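Local coordinates for myosin-2 (Saccharomyces cerevisiae, PDB 6IXO), which carries organelles and other cargo along actin cables as a class V myosin, binding their receptors through the globular tail domain modelled here, at residues 96-99 against 100-104; 152-155 against 156-160; 223-226 against 227-231; 376-379 against 380-384. All coordinates share one frame; numbering follows the deposited sequence.

Interaction 1: residues 96-99 against 100-104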
loop_
_atom_site.group_PDB
_atom_site.type_symbol
_atom_site.label_atom_id
_atom_site.label_comp_id
_atom_site.label_asym_id
_atom_site.label_seq_id
_atom_site.Cartn_x
_atom_site.Cartn_y
_atom_site.Cartn_z
ATOM N N ASP A 96 8.991 6.337 -8.724
ATOM C CA ASP A 96 9.321 6.485 -7.312
ATOM C C ASP A 96 8.181 6.139 -6.380
ATOM O O ASP A 96 8.369 6.065 -5.158
ATOM C CB ASP A 96 9.753 7.919 -7.030
ATOM C CG ASP A 96 11.133 8.199 -7.531
ATOM O OD1 ASP A 96 11.922 7.234 -7.599
ATOM O OD2 ASP A 96 11.419 9.368 -7.861
ATOM N N LEU A 97 7.000 5.931 -6.943
ATOM C CA LEU A 97 5.792 5.798 -6.126
ATOM C C LEU A 97 5.880 4.722 -5.049
ATOM O O LEU A 97 5.529 4.956 -3.894
ATOM C CB LEU A 97 4.590 5.500 -7.041
ATOM C CG LEU A 97 3.288 5.277 -6.278
ATOM C CD1 LEU A 97 2.867 6.483 -5.490
ATOM C CD2 LEU A 97 2.221 4.926 -7.335
ATOM N N ILE A 98 6.353 3.538 -5.407
ATOM C CA ILE A 98 6.359 2.454 -4.425
ATOM C C ILE A 98 7.461 2.685 -3.355
ATOM O O ILE A 98 7.134 2.725 -2.169
ATOM C CB ILE A 98 6.537 1.053 -5.114
ATOM C CG1 ILE A 98 5.261 0.717 -5.915
ATOM C CG2 ILE A 98 6.836 -0.025 -4.064
ATOM C CD1 ILE A 98 5.516 -0.413 -7.044
ATOM N N PRO A 99 8.739 2.843 -3.759
ATOM C CA PRO A 99 9.715 3.048 -2.664
ATOM C C PRO A 99 9.439 4.306 -1.844
ATOM O O PRO A 99 9.566 4.227 -0.615
ATOM C CB PRO A 99 11.081 3.152 -3.388
ATOM C CG PRO A 99 10.752 3.356 -4.836
ATOM C CD PRO A 99 9.397 2.754 -5.072
ATOM N N SER A 100 9.041 5.425 -2.461
ATOM C CA SER A 100 8.848 6.633 -1.636
ATOM C C SER A 100 7.672 6.456 -0.715
ATOM O O SER A 100 7.686 6.916 0.413
ATOM C CB SER A 100 8.675 7.871 -2.489
ATOM O OG SER A 100 9.882 8.124 -3.198
ATOM N N GLY A 101 6.632 5.772 -1.180
ATOM C CA GLY A 101 5.488 5.577 -0.300
ATOM C C GLY A 101 5.810 4.686 0.881
ATOM O O GLY A 101 5.379 4.928 1.999
ATOM N N VAL A 102 6.553 3.617 0.645
ATOM C CA VAL A 102 6.865 2.708 1.746
ATOM C C VAL A 102 7.784 3.426 2.758
ATOM O O VAL A 102 7.636 3.294 3.989
ATOM C CB VAL A 102 7.542 1.418 1.219
ATOM C CG1 VAL A 102 7.963 0.513 2.378
ATOM C CG2 VAL A 102 6.539 0.642 0.234
ATOM N N PHE A 103 8.716 4.180 2.200
ATOM C CA PHE A 103 9.635 5.008 2.986
ATOM C C PHE A 103 8.845 5.876 3.958
ATOM O O PHE A 103 9.124 5.907 5.174
ATOM C CB PHE A 103 10.467 5.881 2.031
ATOM C CG PHE A 103 11.418 6.826 2.748
ATOM C CD1 PHE A 103 12.674 6.384 3.150
ATOM C CD2 PHE A 103 11.057 8.154 2.953
ATOM C CE1 PHE A 103 13.564 7.258 3.808
ATOM C CE2 PHE A 103 11.970 9.052 3.589
ATOM C CZ PHE A 103 13.207 8.580 3.999
ATOM N N TRP A 104 7.861 6.611 3.435
ATOM C CA TRP A 104 7.103 7.514 4.300
ATOM C C TRP A 104 6.207 6.752 5.269
ATOM O O TRP A 104 6.028 7.183 6.399
ATOM C CB TRP A 104 6.295 8.533 3.468
ATOM C CG TRP A 104 7.207 9.612 3.024
ATOM C CD1 TRP A 104 7.640 9.867 1.769
ATOM C CD2 TRP A 104 7.900 10.524 3.886
ATOM N NE1 TRP A 104 8.532 10.899 1.771
ATOM C CE2 TRP A 104 8.725 11.318 3.066
ATOM C CE3 TRP A 104 7.900 10.743 5.265
ATOM C CZ2 TRP A 104 9.535 12.322 3.578
ATOM C CZ3 TRP A 104 8.741 11.737 5.783
ATOM C CH2 TRP A 104 9.530 12.513 4.938
HETATM O O HOH W 1 12.121 6.978 -4.363
#

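Interaction 2: residues 152-155 against 156-160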
loop_
_atom_site.group_PDB
_atom_site.type_symbol
_atom_site.label_atom_id
_atom_site.label_comp_id
_atom_site.label_asym_id
_atom_site.label_seq_id
_atom_site.Cartn_x
_atom_site.Cartn_y
_atom_site.Cartn_z
ATOM N N GLU A 152 -1.824 9.282 14.146
ATOM C CA GLU A 152 -2.709 8.217 13.729
ATOM C C GLU A 152 -3.459 8.610 12.454
ATOM O O GLU A 152 -3.516 7.837 11.472
ATOM C CB GLU A 152 -3.676 7.907 14.866
ATOM C CG GLU A 152 -4.734 6.862 14.539
ATOM C CD GLU A 152 -5.689 6.638 15.720
ATOM O OE1 GLU A 152 -5.464 5.693 16.501
ATOM O OE2 GLU A 152 -6.658 7.414 15.870
ATOM N N ALA A 153 -3.998 9.829 12.444
ATOM C CA ALA A 153 -4.677 10.350 11.255
ATOM C C ALA A 153 -3.708 10.462 10.077
ATOM O O ALA A 153 -4.053 10.070 8.934
ATOM C CB ALA A 153 -5.345 11.729 11.554
ATOM N N LEU A 154 -2.498 10.964 10.327
ATOM C CA LEU A 154 -1.503 11.070 9.244
ATOM C C LEU A 154 -1.216 9.690 8.600
ATOM O O LEU A 154 -1.194 9.545 7.370
ATOM C CB LEU A 154 -0.188 11.665 9.746
ATOM C CG LEU A 154 0.944 11.822 8.707
ATOM C CD1 LEU A 154 0.508 12.748 7.542
ATOM C CD2 LEU A 154 2.210 12.421 9.378
ATOM N N SER A 155 -0.973 8.699 9.443
ATOM C CA SER A 155 -0.691 7.337 8.972
ATOM C C SER A 155 -1.852 6.848 8.073
ATOM O O SER A 155 -1.625 6.336 6.965
ATOM C CB SER A 155 -0.501 6.407 10.171
ATOM O OG SER A 155 -0.131 5.083 9.772
ATOM N N TYR A 156 -3.076 7.013 8.558
ATOM C CA TYR A 156 -4.290 6.635 7.812
ATOM C C TYR A 156 -4.356 7.331 6.465
ATOM O O TYR A 156 -4.605 6.695 5.404
ATOM C CB TYR A 156 -5.521 6.986 8.637
ATOM C CG TYR A 156 -6.842 6.579 7.996
ATOM C CD1 TYR A 156 -7.371 5.308 8.219
ATOM C CD2 TYR A 156 -7.558 7.466 7.193
ATOM C CE1 TYR A 156 -8.582 4.918 7.651
ATOM C CE2 TYR A 156 -8.800 7.077 6.600
ATOM C CZ TYR A 156 -9.284 5.804 6.843
ATOM O OH TYR A 156 -10.482 5.395 6.310
ATOM N N ASN A 157 -4.151 8.644 6.506
ATOM C CA ASN A 157 -4.201 9.489 5.322
ATOM C C ASN A 157 -3.169 9.080 4.317
ATOM O O ASN A 157 -3.507 8.865 3.147
ATOM C CB ASN A 157 -4.017 10.990 5.698
ATOM C CG ASN A 157 -5.211 11.522 6.406
ATOM O OD1 ASN A 157 -6.229 10.815 6.498
ATOM N ND2 ASN A 157 -5.127 12.759 6.922
ATOM N N ILE A 158 -1.912 8.948 4.725
ATOM C CA ILE A 158 -0.903 8.680 3.694
ATOM C C ILE A 158 -1.029 7.214 3.216
ATOM O O ILE A 158 -0.716 6.913 2.068
ATOM C CB ILE A 158 0.563 8.992 4.151
ATOM C CG1 ILE A 158 1.021 8.148 5.346
ATOM C CG2 ILE A 158 0.727 10.484 4.380
ATOM C CD1 ILE A 158 2.555 8.033 5.373
ATOM N N TYR A 159 -1.540 6.334 4.061
ATOM C CA TYR A 159 -1.748 4.938 3.617
ATOM C C TYR A 159 -2.804 4.942 2.476
ATOM O O TYR A 159 -2.626 4.289 1.421
ATOM C CB TYR A 159 -2.222 4.061 4.768
ATOM C CG TYR A 159 -2.458 2.624 4.287
ATOM C CD1 TYR A 159 -1.391 1.759 4.160
ATOM C CD2 TYR A 159 -3.730 2.164 3.977
ATOM C CE1 TYR A 159 -1.562 0.422 3.707
ATOM C CE2 TYR A 159 -3.945 0.827 3.507
ATOM C CZ TYR A 159 -2.863 -0.016 3.370
ATOM O OH TYR A 159 -3.030 -1.330 2.977
ATOM N N ASN A 160 -3.878 5.703 2.689
ATOM C CA ASN A 160 -4.959 5.750 1.686
ATOM C C ASN A 160 -4.601 6.521 0.441
ATOM O O ASN A 160 -5.011 6.171 -0.665
ATOM C CB ASN A 160 -6.201 6.319 2.329
ATOM C CG ASN A 160 -6.997 5.250 2.989
ATOM O OD1 ASN A 160 -7.684 4.497 2.311
ATOM N ND2 ASN A 160 -6.863 5.110 4.309
#

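Interaction 3: residues 223-226 against 227-231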
loop_
_atom_site.group_PDB
_atom_site.type_symbol
_atom_site.label_atom_id
_atom_site.label_comp_id
_atom_site.label_asym_id
_atom_site.label_seq_id
_atom_site.Cartn_x
_atom_site.Cartn_y
_atom_site.Cartn_z
ATOM N N ASN A 223 5.007 -7.473 8.249
ATOM C CA ASN A 223 4.408 -8.332 7.221
ATOM C C ASN A 223 2.887 -8.191 7.080
ATOM O O ASN A 223 2.343 -8.387 5.987
ATOM C CB ASN A 223 4.757 -9.808 7.483
ATOM C CG ASN A 223 6.122 -10.203 6.921
ATOM O OD1 ASN A 223 6.713 -9.479 6.109
ATOM N ND2 ASN A 223 6.628 -11.366 7.346
ATOM N N GLU A 224 2.190 -7.872 8.166
ATOM C CA GLU A 224 0.737 -7.632 8.073
ATOM C C GLU A 224 0.399 -6.524 7.090
ATOM O O GLU A 224 -0.643 -6.535 6.445
ATOM C CB GLU A 224 0.167 -7.245 9.443
ATOM C CG GLU A 224 0.183 -8.364 10.437
ATOM C CD GLU A 224 1.472 -8.439 11.270
ATOM O OE1 GLU A 224 2.484 -7.755 10.963
ATOM O OE2 GLU A 224 1.457 -9.203 12.249
ATOM N N VAL A 225 1.276 -5.544 6.999
ATOM C CA VAL A 225 1.007 -4.410 6.146
ATOM C C VAL A 225 1.184 -4.814 4.680
ATOM O O VAL A 225 0.399 -4.437 3.786
ATOM C CB VAL A 225 1.946 -3.249 6.490
ATOM C CG1 VAL A 225 1.839 -2.162 5.435
ATOM C CG2 VAL A 225 1.631 -2.687 7.920
ATOM N N PHE A 226 2.235 -5.577 4.433
ATOM C CA PHE A 226 2.443 -6.149 3.103
ATOM C C PHE A 226 1.215 -6.967 2.666
ATOM O O PHE A 226 0.701 -6.836 1.524
ATOM C CB PHE A 226 3.706 -7.020 3.105
ATOM C CG PHE A 226 3.850 -7.848 1.807
ATOM C CD1 PHE A 226 4.214 -7.228 0.638
ATOM C CD2 PHE A 226 3.641 -9.193 1.819
ATOM C CE1 PHE A 226 4.355 -7.959 -0.592
ATOM C CE2 PHE A 226 3.774 -9.966 0.616
ATOM C CZ PHE A 226 4.133 -9.335 -0.591
ATOM N N HIS A 227 0.742 -7.835 3.565
ATOM C CA HIS A 227 -0.437 -8.652 3.267
ATOM C C HIS A 227 -1.630 -7.781 2.890
ATOM O O HIS A 227 -2.344 -8.068 1.936
ATOM C CB HIS A 227 -0.819 -9.558 4.454
ATOM C CG HIS A 227 -1.942 -10.496 4.135
ATOM N ND1 HIS A 227 -3.266 -10.188 4.380
ATOM C CD2 HIS A 227 -1.946 -11.709 3.531
ATOM C CE1 HIS A 227 -4.033 -11.178 3.953
ATOM N NE2 HIS A 227 -3.257 -12.111 3.433
ATOM N N ALA A 228 -1.860 -6.716 3.642
ATOM C CA ALA A 228 -3.054 -5.870 3.390
ATOM C C ALA A 228 -2.939 -5.181 2.050
ATOM O O ALA A 228 -3.886 -5.147 1.265
ATOM C CB ALA A 228 -3.210 -4.791 4.562
ATOM N N VAL A 229 -1.776 -4.602 1.796
ATOM C CA VAL A 229 -1.592 -3.840 0.572
ATOM C C VAL A 229 -1.773 -4.744 -0.648
ATOM O O VAL A 229 -2.503 -4.437 -1.588
ATOM C CB VAL A 229 -0.196 -3.217 0.525
ATOM C CG1 VAL A 229 0.106 -2.695 -0.910
ATOM C CG2 VAL A 229 -0.096 -2.100 1.599
ATOM N N VAL A 230 -1.118 -5.895 -0.624
ATOM C CA VAL A 230 -1.170 -6.730 -1.815
ATOM C C VAL A 230 -2.525 -7.399 -2.016
ATOM O O VAL A 230 -3.011 -7.535 -3.163
ATOM C CB VAL A 230 -0.038 -7.801 -1.749
ATOM C CG1 VAL A 230 -0.214 -8.823 -2.918
ATOM C CG2 VAL A 230 1.297 -7.070 -1.878
ATOM N N THR A 231 -3.173 -7.821 -0.932
ATOM C CA THR A 231 -4.519 -8.392 -1.016
ATOM C C THR A 231 -5.501 -7.377 -1.615
ATOM O O THR A 231 -6.370 -7.695 -2.459
ATOM C CB THR A 231 -4.996 -8.827 0.393
ATOM O OG1 THR A 231 -4.259 -9.990 0.792
ATOM C CG2 THR A 231 -6.486 -9.142 0.388
#

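Interaction 4: residues 376-379 against 380-384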
loop_
_atom_site.group_PDB
_atom_site.type_symbol
_atom_site.label_atom_id
_atom_site.label_comp_id
_atom_site.label_asym_id
_atom_site.label_seq_id
_atom_site.Cartn_x
_atom_site.Cartn_y
_atom_site.Cartn_z
ATOM N N PRO A 376 -12.269 4.424 1.366
ATOM C CA PRO A 376 -10.971 4.321 2.050
ATOM C C PRO A 376 -10.772 3.024 2.803
ATOM O O PRO A 376 -11.753 2.348 3.176
ATOM C CB PRO A 376 -11.002 5.515 3.042
ATOM C CG PRO A 376 -12.398 5.704 3.364
ATOM C CD PRO A 376 -13.156 5.401 2.030
ATOM N N PHE A 377 -9.507 2.686 3.022
ATOM C CA PHE A 377 -9.151 1.423 3.630
ATOM C C PHE A 377 -8.670 1.571 5.059
ATOM O O PHE A 377 -8.026 2.568 5.379
ATOM C CB PHE A 377 -8.042 0.778 2.824
ATOM C CG PHE A 377 -8.414 0.581 1.380
ATOM C CD1 PHE A 377 -9.194 -0.484 1.012
ATOM C CD2 PHE A 377 -7.985 1.477 0.423
ATOM C CE1 PHE A 377 -9.562 -0.664 -0.361
ATOM C CE2 PHE A 377 -8.327 1.279 -0.945
ATOM C CZ PHE A 377 -9.112 0.221 -1.295
ATOM N N THR A 378 -8.951 0.552 5.870
ATOM C CA THR A 378 -8.385 0.447 7.202
ATOM C C THR A 378 -6.851 0.544 7.130
ATOM O O THR A 378 -6.227 -0.102 6.308
ATOM C CB THR A 378 -8.816 -0.869 7.881
ATOM O OG1 THR A 378 -10.246 -0.903 7.953
ATOM C CG2 THR A 378 -8.248 -0.962 9.366
ATOM N N ASP A 379 -6.239 1.325 8.026
ATOM C CA ASP A 379 -4.797 1.428 8.012
ATOM C C ASP A 379 -4.255 0.160 8.696
ATOM O O ASP A 379 -4.439 0.004 9.918
ATOM C CB ASP A 379 -4.354 2.721 8.773
ATOM C CG ASP A 379 -2.838 2.817 8.967
ATOM O OD1 ASP A 379 -2.050 1.984 8.417
ATOM O OD2 ASP A 379 -2.431 3.784 9.649
ATOM N N PRO A 380 -3.524 -0.692 7.971
ATOM C CA PRO A 380 -3.172 -1.985 8.604
ATOM C C PRO A 380 -2.156 -1.760 9.747
ATOM O O PRO A 380 -2.068 -2.591 10.629
ATOM C CB PRO A 380 -2.551 -2.794 7.466
ATOM C CG PRO A 380 -1.988 -1.734 6.525
ATOM C CD PRO A 380 -2.982 -0.586 6.597
ATOM N N PHE A 381 -1.417 -0.656 9.702
ATOM C CA PHE A 381 -0.534 -0.283 10.856
ATOM C C PHE A 381 -1.310 -0.125 12.148
ATOM O O PHE A 381 -0.784 -0.358 13.255
ATOM C CB PHE A 381 0.194 1.032 10.576
ATOM C CG PHE A 381 1.320 0.889 9.596
ATOM C CD1 PHE A 381 2.522 0.304 9.982
ATOM C CD2 PHE A 381 1.169 1.295 8.275
ATOM C CE1 PHE A 381 3.581 0.164 9.082
ATOM C CE2 PHE A 381 2.218 1.136 7.357
ATOM C CZ PHE A 381 3.427 0.582 7.764
ATOM N N SER A 382 -2.554 0.343 12.035
ATOM C CA SER A 382 -3.315 0.709 13.230
ATOM C C SER A 382 -3.757 -0.565 13.980
ATOM O O SER A 382 -4.257 -0.493 15.121
ATOM C CB SER A 382 -4.533 1.563 12.862
ATOM O OG SER A 382 -5.563 0.733 12.320
ATOM N N LEU A 383 -3.578 -1.718 13.331
ATOM C CA LEU A 383 -4.057 -2.980 13.874
ATOM C C LEU A 383 -2.958 -3.736 14.611
ATOM O O LEU A 383 -3.204 -4.792 15.180
ATOM C CB LEU A 383 -4.614 -3.891 12.763
ATOM C CG LEU A 383 -5.731 -3.283 11.921
ATOM C CD1 LEU A 383 -6.119 -4.322 10.839
ATOM C CD2 LEU A 383 -6.922 -2.909 12.752
ATOM N N ILE A 384 -1.736 -3.228 14.558
ATOM C CA ILE A 384 -0.650 -3.956 15.191
ATOM C C ILE A 384 0.062 -3.080 16.233
ATOM O O ILE A 384 0.010 -1.834 16.190
ATOM C CB ILE A 384 0.361 -4.469 14.163
ATOM C CG1 ILE A 384 1.120 -3.311 13.551
ATOM C CG2 ILE A 384 -0.348 -5.250 13.014
ATOM C CD1 ILE A 384 2.039 -3.766 12.448
HETATM O O HOH W 2 -7.708 2.489 10.295
#

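Interaction 1: residues 96-99 against 100-104
S100 folds back over the turn that precedes it and meets D96 through its backbone and its side chain. From CB outward, CB lies 3.2 Å from D96 O, packed against the carbonyl that the S100 N-H already uses. With OG anti to the carbonyl carbon and beside the backbone N (chi1 -65°), the hydroxyl is turned back along the helix toward D96; OG lies 3.2 Å from D96 O, at best a weak hydrogen bond whose proton is not settled because a water is also in reach, with D96 CB at 3.8 Å. That water sits 2.8 Å from S100 OG and donates a weak hydrogen bond to D96 OD1, bridging the two side chains.

Beneath, S100 N binds D96 O at 2.9 Å, and V102 N to I98 O and F103 N to P99 O continue the helical i to i+4 pattern. G101 N comes to L97 O from above its plane, and that oxygen also accepts from W162 NE1 of helix 134-180. P99 has no N-H to give, which costs little in the first turn of a helix, where no earlier carbonyl waits to receive it. I98 and V102 meet loosely through their CG2 methyls at 4.4 Å.

S100 also packs on F35 and V37. This is the amino-terminal first turn of helix 97-124, buried among the packed helices of the all-helical cargo-binding tail.

Interaction 2: residues 152-155 against 156-160
A mid-helix turn of the long helix 134-180, part of the helical bundle of the myosin V globular tail, brings L154 over I158 on its buried side. L154 CD1 touches I158 CG2 at 3.9 Å, the two side chains crossing obliquely. I158 holds CG1 between its backbone N and carbonyl carbon (chi1 61°), which sets that methylene 3.3 Å from L154 O and leaves the CG2 branch to face the leucine. Helices 71-90 and 97-124 cover this apolar side through V89, V108 and their neighbours.

Four successive i to i+4 backbone bonds run beneath, from Y156 N to E152 O through Y159 N to S155 O; the shortest include I158 N to L154 O at 2.8 Å. N157 lays its amide carbon CG 3.1 Å from A153 O, but its ND2 is bound to Q86 OE1, which ties the helix to 71-90. S155 OG is bound to D379 OD2 of the loop packed against this helix.

On the partly exposed side N160 reaches back to Y156. Its ND2 lies 3.5 Å above the centre of the Y156 ring and donates to Y156 O at 3.0 Å, approaching that oxygen from the face opposite to N160 N.

Interaction 3: residues 223-226 against 227-231
F226 and V230, one turn apart, make the closest side-chain contact here: V230 CG2 stands 3.4 Å from F226 CE1, with the two side chains at a slant to each other. F226 has CG anti to its backbone N (chi1 170°), which swings the ring forward along the helix toward V230. V230 directs its CB bond back toward the preceding turn and brings CG2, rather than CG1, against the ring; the same methyl lies 3.5 Å from F226 O. Beyond this pair the ring of Y213 meets F226 edge-to-face, and M216 and F209 of helix 202-218 pack on F226 and V230.

A second, looser pair runs along a neighbouring strip of the helix. V225 CG1 and V229 CG2 approach to 4.3 Å, and V229 CG2 also rests 3.2 Å from V225 O. V229 is then covered by Y159 and W162 of helix 134-180.

H227 and T231 are set differently, though each has a second conformer and the details are tentative. In the conformers modelled here, T231 OG1 sits over one face of the H227 imidazole, offset toward its rim, and donates to H227 O at 2.9 Å, while H227 NE2 pairs with D278 OD1.

Regular i to i+4 bonds, such as V230 N to F226 O at 3.0 Å, hold these rows in place. At the start of helix 223-247, the F226/V230 and V225/V229 rows face helices 202-218 and 134-180 in the all-helical cargo-binding tail.

Interaction 4: residues 376-379 against 380-384
D379 ends an extended run and the backbone then turns into a short 3-10 segment, 380-383, in which S382 N returns to D379 O at 2.9 Å from well above the carbonyl plane. The S382 hydroxyl grips the same oxygen: OG donates to D379 O at 2.8 Å, this time in the carbonyl plane. OG takes the cramped site between its own backbone N and carbonyl carbon (chi1 77°), which brings it back to D379 O. A water that accepts from D379 N gives OG a further, weak bond.

D379 OD1 accepts from F381 N at 3.0 Å, met from above the carboxylate plane, and also lies in the plane of the F381 ring at its edge, 3.3 Å from CD2. Carboxylate and ring planes stand 70° apart, and OD2 has S155 as its partner. At the outer side T378 CG2 touches L383 CD2 at 4.1 Å, the side chains crossing at about a right angle.

F381 leads its ring inward onto V225, L105 and R109. With its side chain accepting F381 N two residues on, D379 forms an Asx turn leading into a 3-10 turn.

How the interactions relate
Interaction 4 is the piece of loop that packs against both interaction 2 and interaction 3, its centre about 9 Å from that of interaction 2 and about 10 Å from that of interaction 3. Against interaction 2 it makes two probable hydrogen bonds, S155 OG to D379 OD2 at 2.6 Å and N160 OD1 to F377 N at 2.7 Å. Against interaction 3 it packs apolar groups, A228 CB on P380 CB at 3.6 Å. Interactions 2 and 3 meet directly where Y159 OH lies 3.3 Å from V229 CG2. Interaction 1 touches interaction 2 through W104 O and I158 CD1, and comes no nearer than about 6 Å, nearest atoms, to interaction 4. No ligand is involved.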